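Local coordinates for protein diketoreductase (Acinetobacter baylyi, PDB 4E12) that reduces dicarbonyl compounds with NADH and probably also interconverts (3S)-3-hydroxyacyl-CoA and 3-oxoacyl-CoA, as in fatty acid beta-oxidation, at residues V148-T159 / G178-K188. Residues are numbered along the deposited sequence; the frame is centred on the assembly and turned at random.
Sequences VWVNNTAEVMGT and GMVPIELKKEK
Thr153 to Val156 pair in parallel with Val180 to Glu183, the two strands of a beta-alpha-beta unit whose helix 164-176 links them at one edge of the Rossmann-type domain's sheet, where 180-183 is the outermost strand of the chain. Five backbone hydrogen bonds fix the register, from Val180 N to Asn152 O (2.7 Å) through Leu184 N to Val156 O (3.0 Å). The tight part is the paired strands, whose axes approach to 4.6 Å. On the face carrying Thr153, Glu155 and Ile182, the methylene CG of Glu155 lies against Ile182 CB (3.8 Å), both side chains pointing the same way; Ile182 CG1 reaches Thr153 CB. Glu155 OE1 meanwhile hydrogen-bonds ND1 of His143, a residue probably important for catalysis, and OE2 takes backbone amides of Val192 and Leu193, which should hold the carboxylate in place. On the opposite face, Ala154 CB rests on Met179 CB (3.7 Å), and Val156 packs on Tyr167 of helix 164-176. Beyond Leu184 the pairing gives way: one water bridges Gly158 N and Leu184 O, and Lys186 is exposed, though Asp210 of the second subunit packs against it. Met157 runs out straight (chi1 -172°, chi2 180°), which carries SD to Leu184 CD2 (3.6 Å) and into a weak hydrogen bond from Lys188 N. At the other end, partly exposed Asn152 donates ND2 to Gly178 O (3.2 Å), a nearly straight bond (174°) lying in both the amide and carbonyl planes.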
ATOM      1  N   VAL A 148      -7.124  18.115   7.991  1.00 39.31           N
ATOM      2  CA  VAL A 148      -7.955  17.341   8.907  1.00 37.02           C
ATOM      3  C   VAL A 148      -9.424  17.323   8.501  1.00 38.38           C
ATOM      4  O   VAL A 148     -10.146  16.395   8.861  1.00 37.29           O
ATOM      5  CB  VAL A 148      -7.859  17.864  10.366  1.00 35.96           C
ATOM      6  CG1 VAL A 148      -6.411  17.883  10.837  1.00 36.12           C
ATOM      7  CG2 VAL A 148      -8.504  19.239  10.484  1.00 38.07           C
ATOM      8  N   TRP A 149      -9.876  18.343   7.778  1.00 42.88           N
ATOM      9  CA  TRP A 149     -11.280  18.403   7.386  1.00 45.67           C
ATOM     10  C   TRP A 149     -11.604  17.303   6.376  1.00 55.02           C
ATOM     11  O   TRP A 149     -12.748  16.848   6.295  1.00 62.60           O
ATOM     12  CB  TRP A 149     -11.645  19.780   6.805  1.00 42.39           C
ATOM     13  CG  TRP A 149     -10.861  20.123   5.583  1.00 36.89           C
ATOM     14  CD1 TRP A 149     -11.171  19.817   4.284  1.00 33.54           C
ATOM     15  CD2 TRP A 149      -9.620  20.828   5.545  1.00 40.42           C
ATOM     16  NE1 TRP A 149     -10.192  20.284   3.442  1.00 40.97           N
ATOM     17  CE2 TRP A 149      -9.224  20.906   4.188  1.00 37.98           C
ATOM     18  CE3 TRP A 149      -8.795  21.394   6.524  1.00 41.28           C
ATOM     19  CZ2 TRP A 149      -8.032  21.528   3.787  1.00 40.68           C
ATOM     20  CZ3 TRP A 149      -7.610  22.013   6.126  1.00 37.19           C
ATOM     21  CH2 TRP A 149      -7.243  22.074   4.770  1.00 38.10           C
ATOM     22  N   VAL A 150     -10.596  16.872   5.615  1.00 51.05           N
ATOM     23  CA  VAL A 150     -10.783  15.845   4.587  1.00 46.07           C
ATOM     24  C   VAL A 150     -10.122  14.507   4.965  1.00 50.21           C
ATOM     25  O   VAL A 150     -10.757  13.448   4.898  1.00 47.45           O
ATOM     26  CB  VAL A 150     -10.303  16.343   3.195  1.00 46.65           C
ATOM     27  CG1 VAL A 150      -8.843  16.768   3.247  1.00 50.78           C
ATOM     28  CG2 VAL A 150     -10.514  15.266   2.151  1.00 60.76           C
ATOM     29  N   ASN A 151      -8.863  14.550   5.380  1.00 48.79           N
ATOM     30  CA  ASN A 151      -8.192  13.350   5.884  1.00 40.39           C
ATOM     31  C   ASN A 151      -8.469  13.311   7.371  1.00 43.15           C
ATOM     32  O   ASN A 151      -7.625  13.701   8.184  1.00 40.32           O
ATOM     33  CB  ASN A 151      -6.693  13.459   5.634  1.00 54.39           C
ATOM     34  CG  ASN A 151      -6.373  13.676   4.174  1.00 60.86           C
ATOM     35  OD1 ASN A 151      -7.040  13.121   3.295  1.00 58.32           O
ATOM     36  ND2 ASN A 151      -5.374  14.508   3.900  1.00 48.09           N
ATOM     37  N   ASN A 152      -9.670  12.861   7.717  1.00 41.07           N
ATOM     38  CA  ASN A 152     -10.202  13.057   9.057  1.00 41.42           C
ATOM     39  C   ASN A 152     -10.015  11.877  10.007  1.00 36.41           C
ATOM     40  O   ASN A 152     -10.919  11.544  10.772  1.00 36.67           O
ATOM     41  CB  ASN A 152     -11.674  13.463   9.005  1.00 36.22           C
ATOM     42  CG  ASN A 152     -12.541  12.420   8.335  1.00 40.88           C
ATOM     43  OD1 ASN A 152     -12.116  11.741   7.395  1.00 45.58           O
ATOM     44  ND2 ASN A 152     -13.756  12.278   8.818  1.00 43.06           N
ATOM     45  N   THR A 153      -8.853  11.238   9.981  1.00 31.94           N
ATOM     46  CA  THR A 153      -8.550  10.256  11.012  1.00 35.27           C
ATOM     47  C   THR A 153      -7.929  10.931  12.228  1.00 33.56           C
ATOM     48  O   THR A 153      -7.233  11.943  12.105  1.00 33.65           O
ATOM     49  CB  THR A 153      -7.599   9.167  10.513  1.00 36.13           C
ATOM     50  OG1 THR A 153      -6.405   9.773  10.006  1.00 35.98           O
ATOM     51  CG2 THR A 153      -8.267   8.337   9.429  1.00 39.86           C
ATOM     52  N   ALA A 154      -8.226  10.387  13.401  1.00 32.65           N
ATOM     53  CA  ALA A 154      -7.584  10.801  14.641  1.00 32.22           C
ATOM     54  C   ALA A 154      -7.106   9.534  15.322  1.00 31.71           C
ATOM     55  O   ALA A 154      -7.901   8.751  15.852  1.00 28.75           O
ATOM     56  CB  ALA A 154      -8.550  11.574  15.538  1.00 30.90           C
ATOM     57  N   GLU A 155      -5.798   9.305  15.263  1.00 27.22           N
ATOM     58  CA  GLU A 155      -5.195   8.132  15.871  1.00 30.81           C
ATOM     59  C   GLU A 155      -4.958   8.351  17.342  1.00 34.22           C
ATOM     60  O   GLU A 155      -4.178   9.229  17.727  1.00 35.42           O
ATOM     61  CB  GLU A 155      -3.881   7.802  15.176  1.00 28.39           C
ATOM     62  CG  GLU A 155      -4.111   7.339  13.740  1.00 34.50           C
ATOM     63  CD  GLU A 155      -2.829   7.186  12.931  1.00 36.04           C
ATOM     64  OE1 GLU A 155      -2.039   8.148  12.869  1.00 42.40           O
ATOM     65  OE2 GLU A 155      -2.614   6.100  12.355  1.00 32.31           O
ATOM     66  N   VAL A 156      -5.633   7.543  18.150  1.00 34.17           N
ATOM     67  CA  VAL A 156      -5.599   7.665  19.601  1.00 31.69           C
ATOM     68  C   VAL A 156      -4.666   6.615  20.169  1.00 29.66           C
ATOM     69  O   VAL A 156      -4.831   5.421  19.916  1.00 34.66           O
ATOM     70  CB  VAL A 156      -6.996   7.455  20.217  1.00 29.69           C
ATOM     71  CG1 VAL A 156      -6.935   7.631  21.740  1.00 26.04           C
ATOM     72  CG2 VAL A 156      -7.993   8.437  19.604  1.00 30.68           C
ATOM     73  N   MET A 157      -3.683   7.053  20.944  1.00 36.05           N
ATOM     74  CA  MET A 157      -2.665   6.134  21.419  1.00 30.67           C
ATOM     75  C   MET A 157      -2.134   6.596  22.772  1.00 37.51           C
ATOM     76  O   MET A 157      -1.483   7.640  22.862  1.00 36.95           O
ATOM     77  CB  MET A 157      -1.530   6.097  20.391  1.00 31.18           C
ATOM     78  CG  MET A 157      -0.463   5.048  20.608  1.00 29.48           C
ATOM     79  SD  MET A 157       0.797   5.125  19.318  1.00 33.15           S
ATOM     80  CE  MET A 157       1.759   6.511  19.909  1.00 28.85           C
ATOM     81  N   GLY A 158      -2.407   5.818  23.814  1.00 36.50           N
ATOM     82  CA  GLY A 158      -1.908   6.160  25.136  1.00 46.43           C
ATOM     83  C   GLY A 158      -0.712   5.342  25.577  1.00 45.52           C
ATOM     84  O   GLY A 158      -0.120   4.606  24.781  1.00 43.40           O
ATOM     85  N   THR A 159      -0.347   5.473  26.851  1.00 47.70           N
ATOM     86  CA  THR A 159       0.699   4.632  27.427  1.00 43.42           C
ATOM     87  C   THR A 159       0.022   3.610  28.329  1.00 39.28           C
ATOM     88  O   THR A 159      -1.204   3.611  28.474  1.00 48.70           O
ATOM     89  CB  THR A 159       1.672   5.440  28.321  1.00 43.53           C
ATOM     90  OG1 THR A 159       0.969   5.895  29.482  1.00 48.42           O
ATOM     91  CG2 THR A 159       2.220   6.645  27.574  1.00 45.50           C
ATOM     92  N   GLY A 178     -15.819  15.399  14.504  1.00 31.75           N
ATOM     93  CA  GLY A 178     -15.935  14.967  13.124  1.00 33.95           C
ATOM     94  C   GLY A 178     -14.799  14.100  12.608  1.00 36.24           C
ATOM     95  O   GLY A 178     -14.640  13.959  11.400  1.00 33.46           O
ATOM     96  N   MET A 179     -14.016  13.502  13.494  1.00 36.30           N
ATOM     97  CA  MET A 179     -12.915  12.655  13.045  1.00 37.82           C
ATOM     98  C   MET A 179     -13.351  11.202  13.114  1.00 36.40           C
ATOM     99  O   MET A 179     -14.299  10.874  13.828  1.00 34.49           O
ATOM    100  CB  MET A 179     -11.707  12.821  13.968  1.00 34.92           C
ATOM    101  CG  MET A 179     -11.267  14.257  14.170  1.00 38.69           C
ATOM    102  SD  MET A 179     -10.842  15.126  12.656  1.00 41.69           S
ATOM    103  CE  MET A 179      -9.493  14.155  12.080  1.00 31.75           C
ATOM    104  N   VAL A 180     -12.659  10.334  12.379  1.00 32.50           N
ATOM    105  CA  VAL A 180     -12.832   8.900  12.550  1.00 33.51           C
ATOM    106  C   VAL A 180     -11.760   8.458  13.529  1.00 32.70           C
ATOM    107  O   VAL A 180     -10.575   8.512  13.203  1.00 31.84           O
ATOM    108  CB  VAL A 180     -12.599   8.159  11.232  1.00 35.06           C
ATOM    109  CG1 VAL A 180     -12.640   6.651  11.463  1.00 33.59           C
ATOM    110  CG2 VAL A 180     -13.649   8.573  10.211  1.00 38.54           C
ATOM    111  N   PRO A 181     -12.151   8.039  14.745  1.00 34.97           N
ATOM    112  CA  PRO A 181     -11.155   7.610  15.725  1.00 32.76           C
ATOM    113  C   PRO A 181     -10.513   6.307  15.298  1.00 34.59           C
ATOM    114  O   PRO A 181     -11.192   5.327  14.989  1.00 32.35           O
ATOM    115  CB  PRO A 181     -11.983   7.358  16.983  1.00 33.57           C
ATOM    116  CG  PRO A 181     -13.197   8.159  16.791  1.00 36.62           C
ATOM    117  CD  PRO A 181     -13.494   8.086  15.338  1.00 31.74           C
ATOM    118  N   ILE A 182      -9.195   6.303  15.269  1.00 30.40           N
ATOM    119  CA  ILE A 182      -8.453   5.100  14.955  1.00 29.82           C
ATOM    120  C   ILE A 182      -7.862   4.687  16.272  1.00 28.50           C
ATOM    121  O   ILE A 182      -6.962   5.360  16.791  1.00 27.23           O
ATOM    122  CB  ILE A 182      -7.348   5.404  13.929  1.00 28.62           C
ATOM    123  CG1 ILE A 182      -7.977   5.909  12.627  1.00 34.56           C
ATOM    124  CG2 ILE A 182      -6.448   4.184  13.708  1.00 26.17           C
ATOM    125  CD1 ILE A 182      -8.951   4.951  12.028  1.00 35.45           C
ATOM    126  N   GLU A 183      -8.388   3.606  16.848  1.00 30.90           N
ATOM    127  CA  GLU A 183      -8.028   3.253  18.218  1.00 31.36           C
ATOM    128  C   GLU A 183      -6.858   2.272  18.303  1.00 37.16           C
ATOM    129  O   GLU A 183      -6.987   1.100  17.935  1.00 37.21           O
ATOM    130  CB  GLU A 183      -9.265   2.739  18.977  1.00 34.15           C
ATOM    131  CG  GLU A 183     -10.391   3.773  19.078  1.00 37.19           C
ATOM    132  CD  GLU A 183     -11.646   3.263  19.794  1.00 44.54           C
ATOM    133  OE1 GLU A 183     -11.531   2.685  20.894  1.00 44.95           O
ATOM    134  OE2 GLU A 183     -12.753   3.440  19.252  1.00 53.37           O
ATOM    135  N   LEU A 184      -5.702   2.759  18.762  1.00 30.19           N
ATOM    136  CA  LEU A 184      -4.580   1.876  19.010  1.00 37.45           C
ATOM    137  C   LEU A 184      -4.617   1.387  20.442  1.00 36.42           C
ATOM    138  O   LEU A 184      -5.066   2.112  21.335  1.00 30.13           O
ATOM    139  CB  LEU A 184      -3.237   2.532  18.709  1.00 33.64           C
ATOM    140  CG  LEU A 184      -2.896   2.872  17.260  1.00 34.57           C
ATOM    141  CD1 LEU A 184      -3.707   4.058  16.755  1.00 34.40           C
ATOM    142  CD2 LEU A 184      -1.415   3.196  17.214  1.00 31.60           C
ATOM    143  N   LYS A 185      -4.146   0.157  20.645  1.00 35.92           N
ATOM    144  CA  LYS A 185      -4.277  -0.534  21.923  1.00 39.76           C
ATOM    145  C   LYS A 185      -2.962  -0.521  22.704  1.00 37.29           C
ATOM    146  O   LYS A 185      -2.944  -0.742  23.917  1.00 41.81           O
ATOM    147  CB  LYS A 185      -4.781  -1.971  21.691  1.00 39.11           C
ATOM    148  CG  LYS A 185      -6.179  -2.007  21.071  1.00 42.90           C
ATOM    149  CD  LYS A 185      -6.602  -3.392  20.605  1.00 48.54           C
ATOM    150  CE  LYS A 185      -7.998  -3.335  19.977  1.00 51.30           C
ATOM    151  NZ  LYS A 185      -8.457  -4.652  19.452  1.00 87.93           N
ATOM    152  N   LYS A 186      -1.871  -0.245  22.000  1.00 38.42           N
ATOM    153  CA  LYS A 186      -0.547  -0.164  22.592  1.00 39.58           C
ATOM    154  C   LYS A 186       0.245   0.871  21.807  1.00 43.07           C
ATOM    155  O   LYS A 186      -0.086   1.168  20.658  1.00 40.44           O
ATOM    156  CB  LYS A 186       0.195  -1.497  22.450  1.00 44.49           C
ATOM    157  CG  LYS A 186      -0.421  -2.688  23.142  1.00 56.40           C
ATOM    158  CD  LYS A 186       0.505  -3.894  23.009  1.00 60.56           C
ATOM    159  CE  LYS A 186      -0.063  -5.126  23.700  1.00 82.80           C
ATOM    160  NZ  LYS A 186       0.842  -6.306  23.578  1.00 78.94           N
ATOM    161  N   GLU A 187       1.300   1.408  22.402  1.00 39.90           N
ATOM    162  CA  GLU A 187       2.150   2.323  21.651  1.00 38.39           C
ATOM    163  C   GLU A 187       2.792   1.672  20.443  1.00 37.00           C
ATOM    164  O   GLU A 187       3.140   0.487  20.451  1.00 38.44           O
ATOM    165  CB  GLU A 187       3.251   2.917  22.506  1.00 42.26           C
ATOM    166  CG  GLU A 187       2.811   3.952  23.480  1.00 49.74           C
ATOM    167  CD  GLU A 187       4.008   4.646  24.063  1.00 51.20           C
ATOM    168  OE1 GLU A 187       4.961   3.936  24.451  1.00 54.34           O
ATOM    169  OE2 GLU A 187       4.015   5.889  24.095  1.00 45.28           O
ATOM    170  N   LYS A 188       2.965   2.485  19.417  1.00 36.61           N
ATOM    171  CA  LYS A 188       3.628   2.090  18.195  1.00 37.08           C
ATOM    172  C   LYS A 188       4.123   3.355  17.511  1.00 32.80           C
ATOM    173  O   LYS A 188       3.336   4.254  17.203  1.00 30.42           O
ATOM    174  CB  LYS A 188       2.643   1.342  17.284  1.00 34.39           C
ATOM    175  CG  LYS A 188       3.200   0.954  15.915  1.00 36.46           C
ATOM    176  CD  LYS A 188       4.284  -0.116  15.995  1.00 34.10           C
ATOM    177  CE  LYS A 188       4.892  -0.384  14.634  1.00 34.61           C
ATOM    178  NZ  LYS A 188       5.662   0.795  14.155  1.00 42.92           N
TER
HETATM  179  O   HOH W   1      -3.467   2.783  23.932  1.00 40.45           O